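Local coordinates for tetracycline repressor protein class G (Acinetobacter baumannii, PDB 6RX9), which represses the tetracycline resistance gene tetA by binding its operator DNA through a helix-turn-helix region and binds that DNA less tightly once tetracycline is bound, at residues 11-16 and 53-58; 85-90 and 143-148; 135-140 and 193-198. All blocks are in the same frame, centred on the assembly; numbering follows the deposited sequence.

In the fold
The three contacts follow the all-helical TetR fold from its DNA-binding end to its dimerising core. Contact 1 ties helix 6-20 of the N-terminal region to helix 48-59, which leads toward the ligand-binding part. Contact 2 lies near the centre of the chain, about 17 Å from contact 1 and about 13 Å from contact 3 between centres. Contacts 2 and 3 share helix 127-155 and touch through Phe86 CE2 and Ser138 O, 3.8 Å apart; both reach the second subunit and lie beside the likely tetracycline pocket: the side chain of Leu90 is about 4 Å from that of His100, a probable magnesium ligand, and that of Val137 about 5 Å from that of Asn82, which probably binds tetracycline.

Contact 1 (11-16 and 53-58); sequences AAALEL and DALAEA
Leu55 reaches from helix 48-59 to Ala13 and Leu14 of helix 6-20, a helix-helix contact inside the N-terminal DNA-binding domain of the TetR family, whose helix-turn-helix motif lies between the two segments in sequence. The meeting is wholly apolar. One methyl group carries it: Leu55 CD2 lies 3.7 Å from Leu14 CD2 and 3.9 Å from Ala13 CB, so a single branch touches two successive residues of the facing helix. The two leucines run past one another in opposite directions, each bringing its CD2 to the shared zone, and the CA atoms of Leu14 and Leu55 are 7.2 Å apart. In Leu55 the CG lies anti to the carbonyl carbon (chi1 -73°), which carries the isobutyl group across to helix 6-20. Ala13 and Leu55 are buried, whereas Leu14 keeps part of its surface exposed.

Packing continues beyond the pair. Ala13 also rests on Leu30 of helix 27-34, within the DNA-binding motif, and Leu14 on Tyr93, so helix 6-20 touches both the motif and the loop carrying Tyr93. On the Leu14 side the branch carbon itself joins in, CG lying 3.9 Å from Leu55 CD2.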
loop_
_atom_site.group_PDB
_atom_site.type_symbol
_atom_site.label_atom_id
_atom_site.label_comp_id
_atom_site.label_asym_id
_atom_site.label_seq_id
_atom_site.Cartn_x
_atom_site.Cartn_y
_atom_site.Cartn_z
ATOM N N ALA A 11 8.336 -5.301 23.592
ATOM C CA ALA A 11 7.184 -4.816 24.390
ATOM C C ALA A 11 7.359 -3.318 24.671
ATOM O O ALA A 11 6.390 -2.559 24.476
ATOM C CB ALA A 11 7.050 -5.612 25.663
ATOM N N ALA A 12 8.562 -2.907 25.087
ATOM C CA ALA A 12 8.925 -1.499 25.380
ATOM C C ALA A 12 8.953 -0.676 24.086
ATOM O O ALA A 12 8.504 0.488 24.117
ATOM C CB ALA A 12 10.255 -1.451 26.091
ATOM N N ALA A 13 9.479 -1.250 22.999
ATOM C CA ALA A 13 9.609 -0.598 21.675
ATOM C C ALA A 13 8.217 -0.271 21.117
ATOM O O ALA A 13 8.060 0.801 20.501
ATOM C CB ALA A 13 10.392 -1.478 20.732
ATOM N N LEU A 14 7.245 -1.163 21.329
ATOM C CA LEU A 14 5.843 -0.974 20.866
ATOM C C LEU A 14 5.204 0.205 21.609
ATOM O O LEU A 14 4.590 1.052 20.934
ATOM C CB LEU A 14 5.056 -2.272 21.071
ATOM C CG LEU A 14 5.336 -3.374 20.048
ATOM C CD1 LEU A 14 4.739 -4.696 20.503
ATOM C CD2 LEU A 14 4.805 -2.997 18.673
ATOM N N GLU A 15 5.355 0.273 22.937
ATOM C CA GLU A 15 4.826 1.388 23.772
ATOM C C GLU A 15 5.442 2.709 23.294
ATOM O O GLU A 15 4.690 3.689 23.149
ATOM C CB GLU A 15 5.116 1.161 25.257
ATOM C CG GLU A 15 4.309 0.024 25.854
ATOM C CD GLU A 15 4.335 -0.089 27.369
ATOM O OE1 GLU A 15 5.141 0.619 28.015
ATOM O OE2 GLU A 15 3.546 -0.894 27.901
ATOM N N LEU A 16 6.756 2.714 23.046
ATOM C CA LEU A 16 7.531 3.903 22.603
ATOM C C LEU A 16 7.052 4.333 21.211
ATOM O O LEU A 16 6.835 5.542 21.012
ATOM C CB LEU A 16 9.022 3.549 22.603
ATOM C CG LEU A 16 9.996 4.712 22.416
ATOM C CD1 LEU A 16 9.662 5.873 23.346
ATOM C CD2 LEU A 16 11.427 4.247 22.645
ATOM N N ASP A 53 12.290 -4.255 11.622
ATOM C CA ASP A 53 12.043 -5.637 11.119
ATOM C C ASP A 53 11.318 -6.458 12.194
ATOM O O ASP A 53 10.331 -7.146 11.848
ATOM C CB ASP A 53 13.340 -6.338 10.703
ATOM C CG ASP A 53 13.997 -5.781 9.451
ATOM O OD1 ASP A 53 13.337 -5.011 8.725
ATOM O OD2 ASP A 53 15.173 -6.119 9.214
ATOM N N ALA A 54 11.785 -6.391 13.445
ATOM C CA ALA A 54 11.226 -7.143 14.596
ATOM C C ALA A 54 9.829 -6.615 14.947
ATOM O O ALA A 54 8.950 -7.443 15.262
ATOM C CB ALA A 54 12.158 -7.064 15.778
ATOM N N LEU A 55 9.629 -5.295 14.898
ATOM C CA LEU A 55 8.317 -4.646 15.168
ATOM C C LEU A 55 7.299 -5.110 14.118
ATOM O O LEU A 55 6.168 -5.453 14.513
ATOM C CB LEU A 55 8.472 -3.121 15.153
ATOM C CG LEU A 55 9.191 -2.520 16.361
ATOM C CD1 LEU A 55 9.499 -1.048 16.131
ATOM C CD2 LEU A 55 8.375 -2.699 17.632
ATOM N N ALA A 56 7.697 -5.132 12.842
ATOM C CA ALA A 56 6.844 -5.530 11.696
ATOM C C ALA A 56 6.382 -6.985 11.863
ATOM O O ALA A 56 5.191 -7.259 11.613
ATOM C CB ALA A 56 7.587 -5.331 10.398
ATOM N N GLU A 57 7.280 -7.884 12.277
ATOM C CA GLU A 57 6.970 -9.332 12.433
ATOM C C GLU A 57 5.986 -9.517 13.597
ATOM O O GLU A 57 5.022 -10.292 13.431
ATOM C CB GLU A 57 8.245 -10.154 12.627
ATOM C CG GLU A 57 8.004 -11.653 12.531
ATOM C CD GLU A 57 9.238 -12.534 12.636
ATOM O OE1 GLU A 57 10.324 -12.090 12.214
ATOM O OE2 GLU A 57 9.107 -13.672 13.136
ATOM N N ALA A 58 6.216 -8.831 14.722
ATOM C CA ALA A 58 5.364 -8.880 15.935
ATOM C C ALA A 58 3.945 -8.403 15.604
ATOM O O ALA A 58 2.976 -9.042 16.060
ATOM C CB ALA A 58 5.977 -8.047 17.034
#

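Contact 2 (85-90 and 143-148); sequences SFRTAL and GSVLEQ
Arg87 and Gln148 join polar ends, and Leu90 CB meets a methyl of Val145, where helix 75-91 packs on helix 127-155 in the helical C-terminal core of the TetR fold. The segment axes approach to 10.1 Å and run roughly parallel, with a crossing angle of -31°. Arg87 is stretched out: its CG stands anti to the backbone N (chi1 177°) and the chain stays extended to NE, so that CG passes Val145 CG2 at 3.9 Å while the guanidinium travels on to Gln148.

There NH2 donates to Gln148 OE1 at 3.0 Å, meeting a lone pair in the carbonyl plane, although OE1 is tilted somewhat out of the guanidinium plane. Gln148 is extended as well and comes in at about a right angle to the arginine, its amide turned 52° from the guanidinium. A water in the guanidinium plane accepts from Arg87 NE at 2.9 Å, donates to Gln148 OE1 and also bonds Ser144 OG; OE1 is thus gripped twice. The other arm of Arg87, NH1, forms a salt bridge with Asp185, and with the Gln148 bond at NH2 and the water at NE this holds the guanidinium in its orientation. Leu90 also touches His100, a likely magnesium ligand. The other methyl of Val145, CG1, lies 3.8 Å from Leu90 CB, one turn further along helix 75-91.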
loop_
_atom_site.group_PDB
_atom_site.type_symbol
_atom_site.label_atom_id
_atom_site.label_comp_id
_atom_site.label_asym_id
_atom_site.label_seq_id
_atom_site.Cartn_x
_atom_site.Cartn_y
_atom_site.Cartn_z
ATOM N N SER A 85 -8.582 -8.866 10.052
ATOM C CA SER A 85 -7.534 -9.158 11.068
ATOM C C SER A 85 -6.219 -8.470 10.674
ATOM O O SER A 85 -5.550 -7.920 11.574
ATOM C CB SER A 85 -7.347 -10.644 11.247
ATOM O OG SER A 85 -6.697 -11.220 10.123
ATOM N N PHE A 86 -5.864 -8.512 9.386
ATOM C CA PHE A 86 -4.651 -7.853 8.828
ATOM C C PHE A 86 -4.782 -6.334 9.007
ATOM O O PHE A 86 -3.817 -5.695 9.463
ATOM C CB PHE A 86 -4.437 -8.271 7.370
ATOM C CG PHE A 86 -3.163 -7.782 6.720
ATOM C CD1 PHE A 86 -2.000 -7.593 7.456
ATOM C CD2 PHE A 86 -3.115 -7.550 5.355
ATOM C CE1 PHE A 86 -0.834 -7.158 6.842
ATOM C CE2 PHE A 86 -1.949 -7.114 4.743
ATOM C CZ PHE A 86 -0.812 -6.914 5.489
ATOM N N ARG A 87 -5.952 -5.771 8.691
ATOM C CA ARG A 87 -6.225 -4.316 8.843
ATOM C C ARG A 87 -6.083 -3.913 10.318
ATOM O O ARG A 87 -5.403 -2.905 10.594
ATOM C CB ARG A 87 -7.616 -3.956 8.317
ATOM C CG ARG A 87 -7.970 -2.488 8.506
ATOM C CD ARG A 87 -9.332 -2.160 7.948
ATOM N NE ARG A 87 -9.632 -0.737 8.035
ATOM C CZ ARG A 87 -10.641 -0.201 8.714
ATOM N NH1 ARG A 87 -11.487 -0.965 9.388
ATOM N NH2 ARG A 87 -10.812 1.110 8.706
ATOM N N THR A 88 -6.699 -4.671 11.229
ATOM C CA THR A 88 -6.661 -4.422 12.695
ATOM C C THR A 88 -5.202 -4.429 13.170
ATOM O O THR A 88 -4.835 -3.518 13.934
ATOM C CB THR A 88 -7.514 -5.445 13.458
ATOM O OG1 THR A 88 -8.820 -5.422 12.885
ATOM C CG2 THR A 88 -7.597 -5.155 14.939
ATOM N N ALA A 89 -4.410 -5.403 12.711
ATOM C CA ALA A 89 -2.984 -5.593 13.076
ATOM C C ALA A 89 -2.164 -4.361 12.672
ATOM O O ALA A 89 -1.332 -3.921 13.486
ATOM C CB ALA A 89 -2.437 -6.839 12.426
ATOM N N LEU A 90 -2.372 -3.834 11.460
ATOM C CA LEU A 90 -1.618 -2.657 10.946
ATOM C C LEU A 90 -2.090 -1.378 11.652
ATOM O O LEU A 90 -1.251 -0.480 11.845
ATOM C CB LEU A 90 -1.779 -2.551 9.424
ATOM C CG LEU A 90 -1.119 -3.663 8.608
ATOM C CD1 LEU A 90 -1.305 -3.425 7.121
ATOM C CD2 LEU A 90 0.362 -3.793 8.944
ATOM N N GLY A 143 -2.664 -0.725 1.066
ATOM C CA GLY A 143 -3.000 0.565 0.433
ATOM C C GLY A 143 -3.965 1.369 1.288
ATOM O O GLY A 143 -3.717 2.578 1.491
ATOM N N SER A 144 -5.023 0.721 1.787
ATOM C CA SER A 144 -6.104 1.347 2.594
ATOM C C SER A 144 -5.540 1.897 3.910
ATOM O O SER A 144 -5.838 3.060 4.247
ATOM C CB SER A 144 -7.229 0.376 2.845
ATOM O OG SER A 144 -8.162 0.927 3.758
ATOM N N VAL A 145 -4.753 1.099 4.634
ATOM C CA VAL A 145 -4.261 1.480 5.992
ATOM C C VAL A 145 -3.192 2.575 5.859
ATOM O O VAL A 145 -3.190 3.486 6.714
ATOM C CB VAL A 145 -3.755 0.269 6.794
ATOM C CG1 VAL A 145 -3.264 0.697 8.167
ATOM C CG2 VAL A 145 -4.831 -0.805 6.930
ATOM N N LEU A 146 -2.333 2.517 4.835
ATOM C CA LEU A 146 -1.334 3.590 4.552
ATOM C C LEU A 146 -2.055 4.942 4.466
ATOM O O LEU A 146 -1.598 5.901 5.126
ATOM C CB LEU A 146 -0.580 3.290 3.251
ATOM C CG LEU A 146 0.591 2.315 3.364
ATOM C CD1 LEU A 146 1.078 1.901 1.983
ATOM C CD2 LEU A 146 1.736 2.916 4.170
ATOM N N GLU A 147 -3.145 5.008 3.693
ATOM C CA GLU A 147 -3.929 6.252 3.454
ATOM C C GLU A 147 -4.601 6.701 4.760
ATOM O O GLU A 147 -4.538 7.911 5.072
ATOM C CB GLU A 147 -4.954 6.030 2.339
ATOM C CG GLU A 147 -5.624 7.310 1.863
ATOM C CD GLU A 147 -6.371 7.185 0.545
ATOM O OE1 GLU A 147 -7.613 7.303 0.551
ATOM O OE2 GLU A 147 -5.709 6.974 -0.493
ATOM N N GLN A 148 -5.214 5.767 5.494
ATOM C CA GLN A 148 -5.932 6.046 6.766
ATOM C C GLN A 148 -4.952 6.618 7.797
ATOM O O GLN A 148 -5.296 7.624 8.442
ATOM C CB GLN A 148 -6.602 4.783 7.310
ATOM C CG GLN A 148 -7.387 5.024 8.593
ATOM C CD GLN A 148 -8.350 3.909 8.921
ATOM O OE1 GLN A 148 -8.690 3.081 8.078
ATOM N NE2 GLN A 148 -8.809 3.887 10.162
HETATM O O HOH W 1 -7.973 1.045 6.509
#

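Contact 3 (135-140 and 193-198); sequences RAVSHY and DSLIAG
Leu195 of helix 185-202 points its CD2 methyl into the side of helix 127-155, touching Ala136, Val137 and Tyr140, and so joins two long helices of the TetR C-terminal core. The segments run antiparallel, at 167°, with their axes 10.9 Å apart, a spacing bridged by this one leucine. Its CG stands anti to the backbone N (chi1 -163°), which directs the side chain toward the other helix.

The close part is a shallow seat on the backbone: Leu195 CD2 lies 3.8 Å from Val137 CA and 3.9 Å from Ala136 O. Side chains complete it, Val137 CG2 at 4.0 Å from Leu195 CD2, crossing at a slant, and Tyr140 CB at 4.1 Å from the same methyl. Tyr140 therefore meets the leucine with the root of its side chain, while its hydroxyl is bonded to the backbone carbonyl of Phe188.

The packing is looser at Ile196 and at the Ala136 methyl: Ile196 CG1 is 5.3 Å from Val137 CG2, and Ala136 CB 4.6 Å from Leu195 CD2. The touching residues are all buried; Asp193, partly exposed, is salt-bridged to Lys80.

Helix 75-91 packs alongside, Ala83 meeting Val137, which lies near the likely tetracycline-binding Asn82, and Lys80 and Trp75 meeting Ile196. Gly191 and Ser144 of the second subunit pack on Leu195 and His139 respectively, so both helices join the dimer interface.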
loop_
_atom_site.group_PDB
_atom_site.type_symbol
_atom_site.label_atom_id
_atom_site.label_comp_id
_atom_site.label_asym_id
_atom_site.label_seq_id
_atom_site.Cartn_x
_atom_site.Cartn_y
_atom_site.Cartn_z
ATOM N N ARG A 135 -3.011 -12.529 -2.510
ATOM C CA ARG A 135 -2.066 -11.390 -2.669
ATOM C C ARG A 135 -2.860 -10.099 -2.903
ATOM O O ARG A 135 -2.510 -9.079 -2.280
ATOM C CB ARG A 135 -1.053 -11.692 -3.779
ATOM C CG ARG A 135 0.022 -12.679 -3.346
ATOM C CD ARG A 135 1.043 -13.012 -4.418
ATOM N NE ARG A 135 1.963 -14.054 -3.969
ATOM C CZ ARG A 135 2.893 -14.636 -4.725
ATOM N NH1 ARG A 135 3.049 -14.284 -5.991
ATOM N NH2 ARG A 135 3.669 -15.576 -4.208
ATOM N N ALA A 136 -3.899 -10.147 -3.743
ATOM C CA ALA A 136 -4.761 -8.990 -4.088
ATOM C C ALA A 136 -5.416 -8.421 -2.822
ATOM O O ALA A 136 -5.431 -7.185 -2.670
ATOM C CB ALA A 136 -5.792 -9.388 -5.110
ATOM N N VAL A 137 -5.931 -9.288 -1.945
ATOM C CA VAL A 137 -6.549 -8.884 -0.647
ATOM C C VAL A 137 -5.502 -8.121 0.180
ATOM O O VAL A 137 -5.819 -7.022 0.679
ATOM C CB VAL A 137 -7.131 -10.094 0.113
ATOM C CG1 VAL A 137 -7.508 -9.742 1.545
ATOM C CG2 VAL A 137 -8.328 -10.685 -0.619
ATOM N N SER A 138 -4.293 -8.677 0.308
ATOM C CA SER A 138 -3.164 -8.076 1.071
ATOM C C SER A 138 -2.809 -6.700 0.491
ATOM O O SER A 138 -2.621 -5.764 1.288
ATOM C CB SER A 138 -1.966 -8.987 1.092
ATOM O OG SER A 138 -2.182 -10.078 1.974
ATOM N N HIS A 139 -2.730 -6.588 -0.840
ATOM C CA HIS A 139 -2.411 -5.319 -1.553
ATOM C C HIS A 139 -3.435 -4.245 -1.168
ATOM O O HIS A 139 -3.015 -3.123 -0.805
ATOM C CB HIS A 139 -2.369 -5.516 -3.077
ATOM C CG HIS A 139 -1.333 -6.474 -3.562
ATOM N ND1 HIS A 139 -0.232 -6.833 -2.804
ATOM C CD2 HIS A 139 -1.210 -7.125 -4.738
ATOM C CE1 HIS A 139 0.511 -7.681 -3.485
ATOM N NE2 HIS A 139 -0.065 -7.872 -4.678
ATOM N N TYR A 140 -4.727 -4.584 -1.231
ATOM C CA TYR A 140 -5.853 -3.666 -0.919
ATOM C C TYR A 140 -5.734 -3.169 0.530
ATOM O O TYR A 140 -5.836 -1.949 0.754
ATOM C CB TYR A 140 -7.208 -4.334 -1.173
ATOM C CG TYR A 140 -8.368 -3.519 -0.668
ATOM C CD1 TYR A 140 -8.744 -2.347 -1.305
ATOM C CD2 TYR A 140 -9.058 -3.885 0.476
ATOM C CE1 TYR A 140 -9.790 -1.572 -0.831
ATOM C CE2 TYR A 140 -10.108 -3.122 0.961
ATOM C CZ TYR A 140 -10.472 -1.957 0.308
ATOM O OH TYR A 140 -11.506 -1.199 0.774
ATOM N N ASP A 193 -15.601 -6.155 0.166
ATOM C CA ASP A 193 -16.808 -6.886 -0.313
ATOM C C ASP A 193 -16.797 -6.945 -1.846
ATOM O O ASP A 193 -17.157 -8.003 -2.396
ATOM C CB ASP A 193 -18.089 -6.248 0.228
ATOM C CG ASP A 193 -18.295 -6.436 1.721
ATOM O OD1 ASP A 193 -17.612 -7.303 2.309
ATOM O OD2 ASP A 193 -19.141 -5.716 2.288
ATOM N N SER A 194 -16.396 -5.856 -2.511
ATOM C CA SER A 194 -16.280 -5.768 -3.990
ATOM C C SER A 194 -15.210 -6.746 -4.488
ATOM O O SER A 194 -15.480 -7.485 -5.448
ATOM C CB SER A 194 -15.990 -4.357 -4.434
ATOM O OG SER A 194 -17.065 -3.497 -4.081
ATOM N N LEU A 195 -14.038 -6.761 -3.853
ATOM C CA LEU A 195 -12.920 -7.665 -4.228
ATOM C C LEU A 195 -13.398 -9.124 -4.143
ATOM O O LEU A 195 -13.206 -9.872 -5.122
ATOM C CB LEU A 195 -11.737 -7.395 -3.292
ATOM C CG LEU A 195 -10.378 -7.925 -3.747
ATOM C CD1 LEU A 195 -10.056 -7.495 -5.171
ATOM C CD2 LEU A 195 -9.281 -7.464 -2.794
ATOM N N ILE A 196 -14.026 -9.505 -3.028
ATOM C CA ILE A 196 -14.464 -10.911 -2.763
ATOM C C ILE A 196 -15.597 -11.283 -3.733
ATOM O O ILE A 196 -15.546 -12.400 -4.283
ATOM C CB ILE A 196 -14.846 -11.100 -1.280
ATOM C CG1 ILE A 196 -13.616 -10.959 -0.376
ATOM C CG2 ILE A 196 -15.556 -12.428 -1.062
ATOM C CD1 ILE A 196 -13.939 -10.768 1.085
ATOM N N ALA A 197 -16.571 -10.391 -3.947
ATOM C CA ALA A 197 -17.689 -10.584 -4.905
ATOM C C ALA A 197 -17.126 -10.845 -6.309
ATOM O O ALA A 197 -17.677 -11.710 -7.017
ATOM C CB ALA A 197 -18.608 -9.386 -4.895
ATOM N N GLY A 198 -16.070 -10.121 -6.692
ATOM C CA GLY A 198 -15.379 -10.264 -7.989
ATOM C C GLY A 198 -14.701 -11.615 -8.146
ATOM O O GLY A 198 -14.717 -12.147 -9.271
#